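Local coordinates for protein acyl-CoA dehydrogenase (Geobacillus kaustophilus, PDB 2PG0) that binds FAD and probably catalyses the alpha,beta-dehydrogenation of thioester-bound acyl chains, as in other members of the acyl-CoA dehydrogenase family, at residues A[46-59]-A[88-100]. Numbering follows the deposited sequence.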
# COMPACT_ATOMS: atom_id res chain seq x y z
N PHE A 46 16.59 32.98 -22.18
CA PHE A 46 17.05 31.61 -21.92
C PHE A 46 16.81 30.68 -23.11
O PHE A 46 17.69 29.91 -23.48
CB PHE A 46 16.43 31.01 -20.64
CG PHE A 46 16.90 29.61 -20.36
CD1 PHE A 46 18.17 29.38 -19.80
CD2 PHE A 46 16.12 28.51 -20.70
CE1 PHE A 46 18.63 28.08 -19.56
CE2 PHE A 46 16.56 27.20 -20.46
CZ PHE A 46 17.82 26.99 -19.89
N TRP A 47 15.61 30.74 -23.69
CA TRP A 47 15.29 29.99 -24.91
C TRP A 47 16.23 30.36 -26.07
O TRP A 47 16.65 29.49 -26.83
CB TRP A 47 13.85 30.27 -25.32
CG TRP A 47 12.82 29.58 -24.46
CD1 TRP A 47 12.40 29.97 -23.22
CD2 TRP A 47 12.08 28.41 -24.79
NE1 TRP A 47 11.43 29.10 -22.75
CE2 TRP A 47 11.21 28.13 -23.70
CE3 TRP A 47 12.05 27.56 -25.90
CZ2 TRP A 47 10.34 27.04 -23.69
CZ3 TRP A 47 11.18 26.47 -25.90
CH2 TRP A 47 10.33 26.23 -24.80
N ALA A 48 16.52 31.65 -26.19
CA ALA A 48 17.42 32.15 -27.23
C ALA A 48 18.82 31.54 -27.06
O ALA A 48 19.46 31.16 -28.04
CB ALA A 48 17.49 33.67 -27.19
N LYS A 49 19.28 31.47 -25.81
CA LYS A 49 20.57 30.85 -25.50
C LYS A 49 20.54 29.35 -25.80
O LYS A 49 21.49 28.81 -26.35
CB LYS A 49 20.96 31.09 -24.04
CG LYS A 49 21.34 32.54 -23.73
CD LYS A 49 21.31 32.78 -22.23
CE LYS A 49 21.80 34.16 -21.86
NZ LYS A 49 21.60 34.41 -20.40
N MET A 50 19.44 28.69 -25.45
CA MET A 50 19.26 27.28 -25.79
C MET A 50 19.34 27.06 -27.30
O MET A 50 20.01 26.13 -27.77
CB MET A 50 17.93 26.75 -25.22
CG MET A 50 17.93 26.53 -23.70
SD MET A 50 18.75 25.02 -23.09
CE MET A 50 17.54 23.79 -23.63
N GLY A 51 18.68 27.92 -28.07
CA GLY A 51 18.64 27.79 -29.52
C GLY A 51 19.99 27.99 -30.17
O GLY A 51 20.38 27.22 -31.07
N GLU A 52 20.72 29.01 -29.72
CA GLU A 52 22.01 29.34 -30.33
C GLU A 52 23.09 28.29 -30.02
O GLU A 52 24.05 28.14 -30.79
CB GLU A 52 22.46 30.76 -29.93
CG GLU A 52 23.04 30.89 -28.53
CD GLU A 52 23.18 32.35 -28.07
OE1 GLU A 52 22.65 33.26 -28.75
OE2 GLU A 52 23.82 32.58 -27.02
N ASN A 53 22.90 27.55 -28.94
CA ASN A 53 23.82 26.50 -28.53
C ASN A 53 23.44 25.12 -29.08
O ASN A 53 24.14 24.13 -28.83
CB ASN A 53 23.95 26.49 -27.00
CG ASN A 53 24.86 27.59 -26.47
OD1 ASN A 53 26.08 27.44 -26.44
ND2 ASN A 53 24.27 28.71 -26.07
N GLY A 54 22.34 25.06 -29.84
CA GLY A 54 21.90 23.84 -30.52
C GLY A 54 21.08 22.88 -29.66
O GLY A 54 20.92 21.71 -30.01
N PHE A 55 20.53 23.39 -28.56
CA PHE A 55 19.78 22.53 -27.63
C PHE A 55 18.27 22.54 -27.86
O PHE A 55 17.52 21.93 -27.08
CB PHE A 55 20.10 22.90 -26.17
CG PHE A 55 21.57 22.88 -25.84
CD1 PHE A 55 22.38 21.82 -26.24
CD2 PHE A 55 22.12 23.91 -25.10
CE1 PHE A 55 23.74 21.80 -25.92
CE2 PHE A 55 23.48 23.91 -24.77
CZ PHE A 55 24.29 22.86 -25.19
N LEU A 56 17.82 23.22 -28.91
CA LEU A 56 16.41 23.18 -29.31
C LEU A 56 16.23 22.40 -30.60
O LEU A 56 16.98 22.59 -31.56
CB LEU A 56 15.81 24.59 -29.46
CG LEU A 56 15.80 25.53 -28.26
CD1 LEU A 56 15.05 26.79 -28.62
CD2 LEU A 56 15.21 24.87 -27.02
N CYS A 57 15.23 21.52 -30.62
CA CYS A 57 14.90 20.70 -31.78
C CYS A 57 16.13 20.11 -32.50
O CYS A 57 16.24 20.23 -33.72
CB CYS A 57 14.05 21.50 -32.77
SG CYS A 57 12.56 22.18 -32.06
N PRO A 58 17.04 19.46 -31.76
CA PRO A 58 18.30 19.03 -32.38
C PRO A 58 18.11 17.93 -33.44
O PRO A 58 18.98 17.71 -34.29
CB PRO A 58 19.12 18.52 -31.20
CG PRO A 58 18.12 18.08 -30.20
CD PRO A 58 16.97 19.05 -30.34
N TRP A 59 16.95 17.25 -33.39
CA TRP A 59 16.60 16.18 -34.32
C TRP A 59 16.20 16.69 -35.70
O TRP A 59 16.14 15.92 -36.66
CB TRP A 59 15.45 15.34 -33.74
CG TRP A 59 14.28 16.19 -33.34
CD1 TRP A 59 14.02 16.69 -32.10
CD2 TRP A 59 13.22 16.66 -34.19
NE1 TRP A 59 12.87 17.44 -32.12
CE2 TRP A 59 12.36 17.44 -33.39
CE3 TRP A 59 12.92 16.50 -35.55
CZ2 TRP A 59 11.21 18.06 -33.90
CZ3 TRP A 59 11.77 17.11 -36.06
CH2 TRP A 59 10.94 17.88 -35.23
N LEU A 88 11.06 23.55 -16.25
CA LEU A 88 11.71 23.52 -17.55
C LEU A 88 11.07 22.56 -18.57
O LEU A 88 11.58 22.40 -19.69
CB LEU A 88 13.20 23.23 -17.37
CG LEU A 88 13.96 24.47 -16.90
CD1 LEU A 88 15.26 24.07 -16.22
CD2 LEU A 88 14.22 25.46 -18.05
N VAL A 89 9.94 21.96 -18.19
CA VAL A 89 9.23 21.00 -19.06
C VAL A 89 8.78 21.58 -20.39
O VAL A 89 8.55 20.84 -21.35
CB VAL A 89 7.99 20.36 -18.38
CG1 VAL A 89 8.43 19.41 -17.26
CG2 VAL A 89 6.99 21.43 -17.90
N GLY A 90 8.65 22.91 -20.45
CA GLY A 90 8.26 23.61 -21.68
C GLY A 90 9.25 23.42 -22.81
O GLY A 90 8.87 23.47 -23.98
N ILE A 91 10.51 23.20 -22.46
CA ILE A 91 11.54 22.93 -23.48
C ILE A 91 11.35 21.56 -24.12
O ILE A 91 11.32 21.46 -25.35
CB ILE A 91 12.97 23.11 -22.92
CG1 ILE A 91 13.20 24.59 -22.61
CG2 ILE A 91 14.01 22.59 -23.94
CD1 ILE A 91 14.31 24.85 -21.64
N GLY A 92 11.22 20.52 -23.30
CA GLY A 92 10.92 19.17 -23.78
C GLY A 92 9.62 19.14 -24.57
O GLY A 92 9.51 18.41 -25.56
N LEU A 93 8.64 19.93 -24.15
CA LEU A 93 7.38 20.05 -24.88
C LEU A 93 7.61 20.62 -26.29
O LEU A 93 7.17 20.03 -27.29
CB LEU A 93 6.37 20.90 -24.09
CG LEU A 93 5.11 21.28 -24.87
CD1 LEU A 93 4.02 20.25 -24.68
CD2 LEU A 93 4.61 22.65 -24.46
N HIS A 94 8.33 21.73 -26.37
CA HIS A 94 8.72 22.34 -27.65
C HIS A 94 9.51 21.36 -28.52
O HIS A 94 9.14 21.10 -29.66
CB HIS A 94 9.50 23.65 -27.40
CG HIS A 94 10.10 24.27 -28.62
ND1 HIS A 94 9.38 25.10 -29.46
CD2 HIS A 94 11.36 24.24 -29.12
CE1 HIS A 94 10.16 25.52 -30.45
NE2 HIS A 94 11.37 25.01 -30.26
N ASN A 95 10.58 20.80 -27.95
CA ASN A 95 11.49 19.90 -28.66
C ASN A 95 10.86 18.60 -29.14
O ASN A 95 11.00 18.21 -30.30
CB ASN A 95 12.69 19.54 -27.76
CG ASN A 95 13.75 20.64 -27.71
OD1 ASN A 95 13.59 21.72 -28.29
ND2 ASN A 95 14.84 20.36 -27.00
N ASP A 96 10.14 17.93 -28.23
CA ASP A 96 9.82 16.52 -28.41
C ASP A 96 8.33 16.19 -28.46
O ASP A 96 7.95 15.06 -28.76
CB ASP A 96 10.53 15.70 -27.33
CG ASP A 96 12.03 15.89 -27.37
OD1 ASP A 96 12.63 15.71 -28.46
OD2 ASP A 96 12.61 16.25 -26.31
N ILE A 97 7.49 17.18 -28.18
CA ILE A 97 6.05 16.99 -28.24
C ILE A 97 5.42 17.76 -29.39
O ILE A 97 4.74 17.17 -30.22
CB ILE A 97 5.37 17.27 -26.87
CG1 ILE A 97 5.84 16.22 -25.85
CG2 ILE A 97 3.82 17.27 -27.00
CD1 ILE A 97 5.70 16.63 -24.40
N VAL A 98 5.66 19.07 -29.46
CA VAL A 98 4.93 19.91 -30.42
C VAL A 98 5.59 19.96 -31.80
O VAL A 98 4.96 19.64 -32.80
CB VAL A 98 4.68 21.35 -29.92
CG1 VAL A 98 3.79 22.09 -30.90
CG2 VAL A 98 4.04 21.35 -28.54
N THR A 99 6.86 20.37 -31.85
CA THR A 99 7.52 20.54 -33.15
C THR A 99 7.52 19.26 -34.02
O THR A 99 7.42 19.38 -35.24
CB THR A 99 8.93 21.17 -33.04
OG1 THR A 99 9.77 20.33 -32.25
CG2 THR A 99 8.84 22.52 -32.38
N PRO A 100 7.63 18.05 -33.42
CA PRO A 100 7.41 16.86 -34.25
C PRO A 100 6.11 16.83 -35.06
O PRO A 100 6.08 16.19 -36.12
CB PRO A 100 7.45 15.72 -33.24
CG PRO A 100 8.39 16.20 -32.20
CD PRO A 100 8.01 17.66 -32.04
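Trp47 lays one face of its six-membered ring over Ile91, whose CG1 sits 4.0 Å from the ring centroid in a CH-pi contact, while the ring's edge points at the face of His94 in a T-shaped pair with planes at 87°. The end of the same Ile91 branch, CD1, meets the edge of the Phe46 ring at CE2 (3.5 Å), and the other branch, CG2, touches Met50 CE, the two side chains reaching tip to tip. Past the Schellman turn at Gly54 the contact becomes largely polar. With CG beside its own backbone N (chi1 -79°), Asn95 turns its amide to the loop, giving ND2 to Phe55 O (3.1 Å) and accepting Cys57 N at OD1 (2.9 Å), the latter donor standing above the carbonyl plane. Trp59 NE1 donates to the backbone Asn95 O at 2.7 Å, and its CZ2 lies 3.7 Å from Pro100 CD. With an alanine in place of Trp59, Asn95 O is likely to lose this donor and a gap to open beside Pro100. Cys57 SG approaches the His94 ring obliquely; that imidazole is hydrogen-bonded through NE2 to Cys118 O and through ND1 to Thr125 OG1. Helix 89-105, whose Gly90 neighbours the FAD-binding Thr162, thus receives helix 44-52 through apolar packing, whereas three directional bonds, two of them meeting backbone atoms of Phe55 and Cys57, should fix the path of the following loop.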